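PDB 3BN1: perosamine synthetase from Caulobacter crescentus, which catalyses the pyridoxal phosphate-dependent transfer of an amino group from L-glutamate to GDP-4-keto-6-deoxy-D-mannose, yielding GDP-perosamine for bacterial O-antigen synthesis. Local coordinates for residues T101-N113 with Y329-C343. Sequence-based numbering, arbitrary orientation.
Sequences TPVLVDNDPRTFN and YAHLATDDLKIAEAC
Asp106, the first residue beyond the edge strand 101-105, meets the amino end of the helix that begins at Lys338, and the pair illustrates how a carboxylate from a distant part of the chain can receive the N-H groups of a helix's first turn. Each carboxylate oxygen of Asp106 uses its syn lone pair: OD2 accepts from Ile339 N at 2.9 Å, and OD1 from Ala340 N at 2.7 Å. This twofold grip fixes the rotation of the carboxylate, and the helix end probably stabilises its negative charge. Packing is tight in this same first turn. Ile339 CG2, anti to its own nitrogen, presses on Pro109, reaching CA at 3.4 Å, closer than ordinary van der Waals contact. Asn107 lays OD1 against the CA and CB of Ala340 and sends ND2 to Cys343 SG, a turn later, in a weak hydrogen bond; the same sulfur of Cys343 lies obliquely beside the Phe112 ring, 3.8 Å from CD1. Leu337, at the N-cap position, instead turns CD2 onto the backbone between Val105 and Asp106.

Water fills in along the side of strand 101-105 that faces 332-336 and around exposed Asp336. On the strand, the side chain of Leu332 crosses those of Pro102 and Leu104 at about a right angle, its CD1 3.8 Å from Pro102 CB, yet a water links Leu104 N to Leu332 O. Next to the helix end, a second water joins Asp106 N to Asp336 O, and a third connects Asp106 OD2, Asp336 OD1 and Lys338 N.

The contact thus ties the outermost strand of the seven-stranded aminotransferase sheet to the C-terminal part of the chain. Strand 80-84 pairs with 101-105, helix 90-98 packs on Pro102 and Tyr329, and strand 290-294 lies against Phe112 and Cys343.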
loop_
_atom_site.group_PDB
_atom_site.type_symbol
_atom_site.label_atom_id
_atom_site.label_comp_id
_atom_site.label_asym_id
_atom_site.label_seq_id
_atom_site.Cartn_x
_atom_site.Cartn_y
_atom_site.Cartn_z
ATOM N N THR A 101 -18.427 -2.383 11.725
ATOM C CA THR A 101 -18.869 -1.167 12.431
ATOM C C THR A 101 -18.006 -0.773 13.641
ATOM O O THR A 101 -17.922 -1.476 14.658
ATOM C CB THR A 101 -20.266 -1.431 12.935
ATOM O OG1 THR A 101 -21.114 -1.749 11.808
ATOM C CG2 THR A 101 -20.737 -0.258 13.672
ATOM N N PRO A 102 -17.439 0.419 13.565
ATOM C CA PRO A 102 -16.624 0.995 14.637
ATOM C C PRO A 102 -17.632 1.348 15.767
ATOM O O PRO A 102 -18.751 1.810 15.500
ATOM C CB PRO A 102 -16.106 2.279 13.973
ATOM C CG PRO A 102 -16.208 1.995 12.530
ATOM C CD PRO A 102 -17.500 1.325 12.406
ATOM N N VAL A 103 -17.254 1.108 17.025
ATOM C CA VAL A 103 -18.086 1.427 18.200
ATOM C C VAL A 103 -17.174 2.216 19.106
ATOM O O VAL A 103 -16.189 1.705 19.696
ATOM C CB VAL A 103 -18.644 0.165 18.893
ATOM C CG1 VAL A 103 -19.376 0.510 20.244
ATOM C CG2 VAL A 103 -19.581 -0.559 17.911
ATOM N N LEU A 104 -17.480 3.506 19.122
ATOM C CA LEU A 104 -16.630 4.478 19.701
ATOM C C LEU A 104 -16.762 4.485 21.183
ATOM O O LEU A 104 -17.855 4.350 21.719
ATOM C CB LEU A 104 -16.884 5.909 19.150
ATOM C CG LEU A 104 -16.849 6.132 17.627
ATOM C CD1 LEU A 104 -17.100 7.565 17.233
ATOM C CD2 LEU A 104 -15.495 5.635 17.078
ATOM N N VAL A 105 -15.604 4.683 21.800
ATOM C CA VAL A 105 -15.468 4.743 23.267
ATOM C C VAL A 105 -14.622 5.991 23.655
ATOM O O VAL A 105 -13.768 6.466 22.871
ATOM C CB VAL A 105 -14.801 3.454 23.841
ATOM C CG1 VAL A 105 -13.354 3.297 23.292
ATOM C CG2 VAL A 105 -14.856 3.493 25.364
ATOM N N ASP A 106 -14.915 6.548 24.834
ATOM C CA ASP A 106 -14.274 7.772 25.319
ATOM C C ASP A 106 -12.937 7.366 25.886
ATOM O O ASP A 106 -12.684 6.185 26.069
ATOM C CB ASP A 106 -15.073 8.395 26.473
ATOM C CG ASP A 106 -15.028 9.879 26.461
ATOM O OD1 ASP A 106 -14.219 10.417 25.683
ATOM O OD2 ASP A 106 -15.783 10.512 27.222
ATOM N N ASN A 107 -12.077 8.350 26.123
ATOM C CA ASN A 107 -10.739 8.140 26.676
ATOM C C ASN A 107 -10.576 8.805 28.031
ATOM O O ASN A 107 -11.462 9.530 28.500
ATOM C CB ASN A 107 -9.664 8.811 25.804
ATOM C CG ASN A 107 -9.973 10.265 25.493
ATOM O OD1 ASN A 107 -10.779 10.518 24.615
ATOM N ND2 ASN A 107 -9.235 11.203 26.056
ATOM N N ASP A 108 -9.399 8.567 28.614
ATOM C CA ASP A 108 -9.018 9.124 29.898
ATOM C C ASP A 108 -8.622 10.565 29.638
ATOM O O ASP A 108 -7.943 10.883 28.637
ATOM C CB ASP A 108 -7.801 8.352 30.415
ATOM C CG ASP A 108 -7.314 8.829 31.805
ATOM O OD1 ASP A 108 -7.725 8.250 32.837
ATOM O OD2 ASP A 108 -6.469 9.738 31.880
ATOM N N PRO A 109 -9.028 11.430 30.555
ATOM C CA PRO A 109 -8.725 12.854 30.412
ATOM C C PRO A 109 -7.247 13.218 30.578
ATOM O O PRO A 109 -6.822 14.323 30.197
ATOM C CB PRO A 109 -9.534 13.487 31.532
ATOM C CG PRO A 109 -9.635 12.347 32.554
ATOM C CD PRO A 109 -9.923 11.168 31.695
ATOM N N ARG A 110 -6.500 12.277 31.160
ATOM C CA ARG A 110 -5.106 12.490 31.492
ATOM C C ARG A 110 -4.120 11.859 30.561
ATOM O O ARG A 110 -3.182 12.493 30.104
ATOM C CB ARG A 110 -4.864 12.019 32.920
ATOM C CG ARG A 110 -5.208 13.140 33.900
ATOM C CD ARG A 110 -4.745 12.873 35.366
ATOM N NE ARG A 110 -4.913 11.448 35.664
ATOM C CZ ARG A 110 -4.336 10.752 36.640
ATOM N NH1 ARG A 110 -3.537 11.322 37.553
ATOM N NH2 ARG A 110 -4.614 9.451 36.684
ATOM N N THR A 111 -4.386 10.619 30.218
ATOM C CA THR A 111 -3.478 9.942 29.324
ATOM C C THR A 111 -3.917 9.991 27.878
ATOM O O THR A 111 -3.210 9.413 27.043
ATOM C CB THR A 111 -3.437 8.397 29.642
ATOM O OG1 THR A 111 -4.710 7.800 29.381
ATOM C CG2 THR A 111 -3.118 8.106 31.079
ATOM N N PHE A 112 -5.138 10.485 27.617
ATOM C CA PHE A 112 -5.704 10.492 26.274
ATOM C C PHE A 112 -6.036 9.103 25.745
ATOM O O PHE A 112 -6.398 8.987 24.538
ATOM C CB PHE A 112 -4.853 11.211 25.202
ATOM C CG PHE A 112 -4.363 12.556 25.619
ATOM C CD1 PHE A 112 -5.209 13.678 25.551
ATOM C CD2 PHE A 112 -3.053 12.724 26.113
ATOM C CE1 PHE A 112 -4.760 14.958 25.949
ATOM C CE2 PHE A 112 -2.608 14.004 26.549
ATOM C CZ PHE A 112 -3.464 15.106 26.463
ATOM N N ASN A 113 -5.965 8.075 26.604
ATOM C CA ASN A 113 -6.209 6.704 26.131
ATOM C C ASN A 113 -7.547 6.103 26.467
ATOM O O ASN A 113 -8.264 6.586 27.361
ATOM C CB ASN A 113 -5.066 5.735 26.502
ATOM C CG ASN A 113 -3.829 6.002 25.668
ATOM O OD1 ASN A 113 -3.929 6.455 24.519
ATOM N ND2 ASN A 113 -2.668 5.825 26.253
ATOM N N TYR A 329 -17.753 9.847 10.442
ATOM C CA TYR A 329 -18.196 9.076 11.602
ATOM C C TYR A 329 -19.154 9.807 12.514
ATOM O O TYR A 329 -19.429 9.390 13.641
ATOM C CB TYR A 329 -16.958 8.641 12.408
ATOM C CG TYR A 329 -16.173 7.641 11.563
ATOM C CD1 TYR A 329 -16.760 6.428 11.159
ATOM C CD2 TYR A 329 -14.891 7.945 11.095
ATOM C CE1 TYR A 329 -16.070 5.579 10.253
ATOM C CE2 TYR A 329 -14.210 7.101 10.221
ATOM C CZ TYR A 329 -14.813 5.921 9.796
ATOM O OH TYR A 329 -14.188 5.044 8.952
ATOM N N ALA A 330 -19.682 10.900 11.998
ATOM C CA ALA A 330 -20.578 11.725 12.779
ATOM C C ALA A 330 -21.805 10.902 13.167
ATOM O O ALA A 330 -22.445 11.132 14.192
ATOM C CB ALA A 330 -20.978 12.916 11.948
ATOM N N HIS A 331 -22.088 9.899 12.343
ATOM C CA HIS A 331 -23.210 9.010 12.585
ATOM C C HIS A 331 -22.976 8.043 13.774
ATOM O O HIS A 331 -23.889 7.348 14.242
ATOM C CB HIS A 331 -23.512 8.251 11.265
ATOM C CG HIS A 331 -22.469 7.266 10.856
ATOM N ND1 HIS A 331 -21.316 7.629 10.201
ATOM C CD2 HIS A 331 -22.425 5.914 10.972
ATOM C CE1 HIS A 331 -20.611 6.547 9.916
ATOM N NE2 HIS A 331 -21.251 5.496 10.396
ATOM N N LEU A 332 -21.761 8.017 14.312
ATOM C CA LEU A 332 -21.500 7.101 15.390
ATOM C C LEU A 332 -21.392 7.921 16.657
ATOM O O LEU A 332 -20.944 7.387 17.684
ATOM C CB LEU A 332 -20.162 6.416 15.151
ATOM C CG LEU A 332 -20.030 5.640 13.852
ATOM C CD1 LEU A 332 -18.607 5.095 13.918
ATOM C CD2 LEU A 332 -21.080 4.544 13.859
ATOM N N ALA A 333 -21.756 9.201 16.579
ATOM C CA ALA A 333 -21.691 10.001 17.770
ATOM C C ALA A 333 -22.584 9.431 18.868
ATOM O O ALA A 333 -23.609 8.796 18.575
ATOM C CB ALA A 333 -22.095 11.431 17.498
ATOM N N THR A 334 -22.142 9.602 20.120
ATOM C CA THR A 334 -22.911 9.290 21.318
ATOM C C THR A 334 -22.798 10.406 22.337
ATOM O O THR A 334 -21.961 11.306 22.197
ATOM C CB THR A 334 -22.669 7.922 21.951
ATOM O OG1 THR A 334 -21.511 8.010 22.777
ATOM C CG2 THR A 334 -22.423 6.916 20.835
ATOM N N ASP A 335 -23.662 10.401 23.347
ATOM C CA ASP A 335 -23.544 11.441 24.370
ATOM C C ASP A 335 -22.470 11.088 25.461
ATOM O O ASP A 335 -22.332 11.733 26.502
ATOM C CB ASP A 335 -24.923 11.835 24.905
ATOM C CG ASP A 335 -25.660 10.695 25.586
ATOM O OD1 ASP A 335 -24.974 9.903 26.259
ATOM O OD2 ASP A 335 -26.913 10.610 25.488
ATOM N N ASP A 336 -21.666 10.058 25.218
ATOM C CA ASP A 336 -20.671 9.652 26.212
ATOM C C ASP A 336 -19.300 9.606 25.592
ATOM O O ASP A 336 -18.504 8.653 25.790
ATOM C CB ASP A 336 -20.983 8.268 26.769
ATOM C CG ASP A 336 -20.320 8.030 28.144
ATOM O OD1 ASP A 336 -19.880 9.018 28.749
ATOM O OD2 ASP A 336 -20.192 6.897 28.665
ATOM N N LEU A 337 -19.039 10.671 24.861
ATOM C CA LEU A 337 -17.718 10.928 24.224
ATOM C C LEU A 337 -17.188 12.322 24.618
ATOM O O LEU A 337 -16.365 12.955 23.941
ATOM C CB LEU A 337 -17.761 10.781 22.697
ATOM C CG LEU A 337 -18.170 9.359 22.278
ATOM C CD1 LEU A 337 -18.530 9.399 20.814
ATOM C CD2 LEU A 337 -17.099 8.220 22.626
ATOM N N LYS A 338 -17.650 12.770 25.781
ATOM C CA LYS A 338 -17.308 14.102 26.237
ATOM C C LYS A 338 -15.824 14.351 26.509
ATOM O O LYS A 338 -15.352 15.456 26.289
ATOM C CB LYS A 338 -18.241 14.502 27.390
ATOM C CG LYS A 338 -19.724 14.597 26.930
ATOM C CD LYS A 338 -20.795 14.692 28.050
ATOM C CE LYS A 338 -21.427 16.091 28.182
ATOM N NZ LYS A 338 -21.216 16.955 26.974
ATOM N N ILE A 339 -15.092 13.352 27.005
ATOM C CA ILE A 339 -13.680 13.584 27.302
ATOM C C ILE A 339 -12.947 13.757 25.986
ATOM O O ILE A 339 -12.185 14.709 25.831
ATOM C CB ILE A 339 -12.960 12.514 28.155
ATOM C CG1 ILE A 339 -13.630 12.257 29.510
ATOM C CG2 ILE A 339 -11.538 13.010 28.453
ATOM C CD1 ILE A 339 -13.879 13.558 30.312
ATOM N N ALA A 340 -13.239 12.894 25.011
ATOM C CA ALA A 340 -12.575 13.003 23.702
ATOM C C ALA A 340 -12.816 14.414 23.080
ATOM O O ALA A 340 -11.921 15.035 22.499
ATOM C CB ALA A 340 -13.147 11.903 22.762
ATOM N N GLU A 341 -14.040 14.920 23.193
ATOM C CA GLU A 341 -14.357 16.254 22.653
ATOM C C GLU A 341 -13.548 17.350 23.316
ATOM O O GLU A 341 -12.999 18.229 22.620
ATOM C CB GLU A 341 -15.837 16.570 22.850
ATOM C CG GLU A 341 -16.754 15.759 21.912
ATOM C CD GLU A 341 -18.183 15.733 22.404
ATOM O OE1 GLU A 341 -18.558 16.546 23.286
ATOM O OE2 GLU A 341 -18.907 14.831 21.968
ATOM N N ALA A 342 -13.444 17.271 24.659
ATOM C CA ALA A 342 -12.677 18.253 25.467
ATOM C C ALA A 342 -11.188 18.224 25.073
ATOM O O ALA A 342 -10.543 19.256 24.849
ATOM C CB ALA A 342 -12.805 17.902 27.011
ATOM N N CYS A 343 -10.650 17.017 24.952
ATOM C CA CYS A 343 -9.247 16.876 24.584
ATOM C C CYS A 343 -8.981 17.417 23.205
ATOM O O CYS A 343 -7.975 18.073 22.986
ATOM C CB CYS A 343 -8.767 15.451 24.666
ATOM S SG CYS A 343 -8.711 14.814 26.370
HETATM O O HOH W 1 -20.375 4.849 18.380
HETATM O O HOH W 2 -20.163 6.010 23.492
HETATM O O HOH W 3 -17.774 6.027 25.471
HETATM O O HOH W 4 -18.159 10.990 28.196
#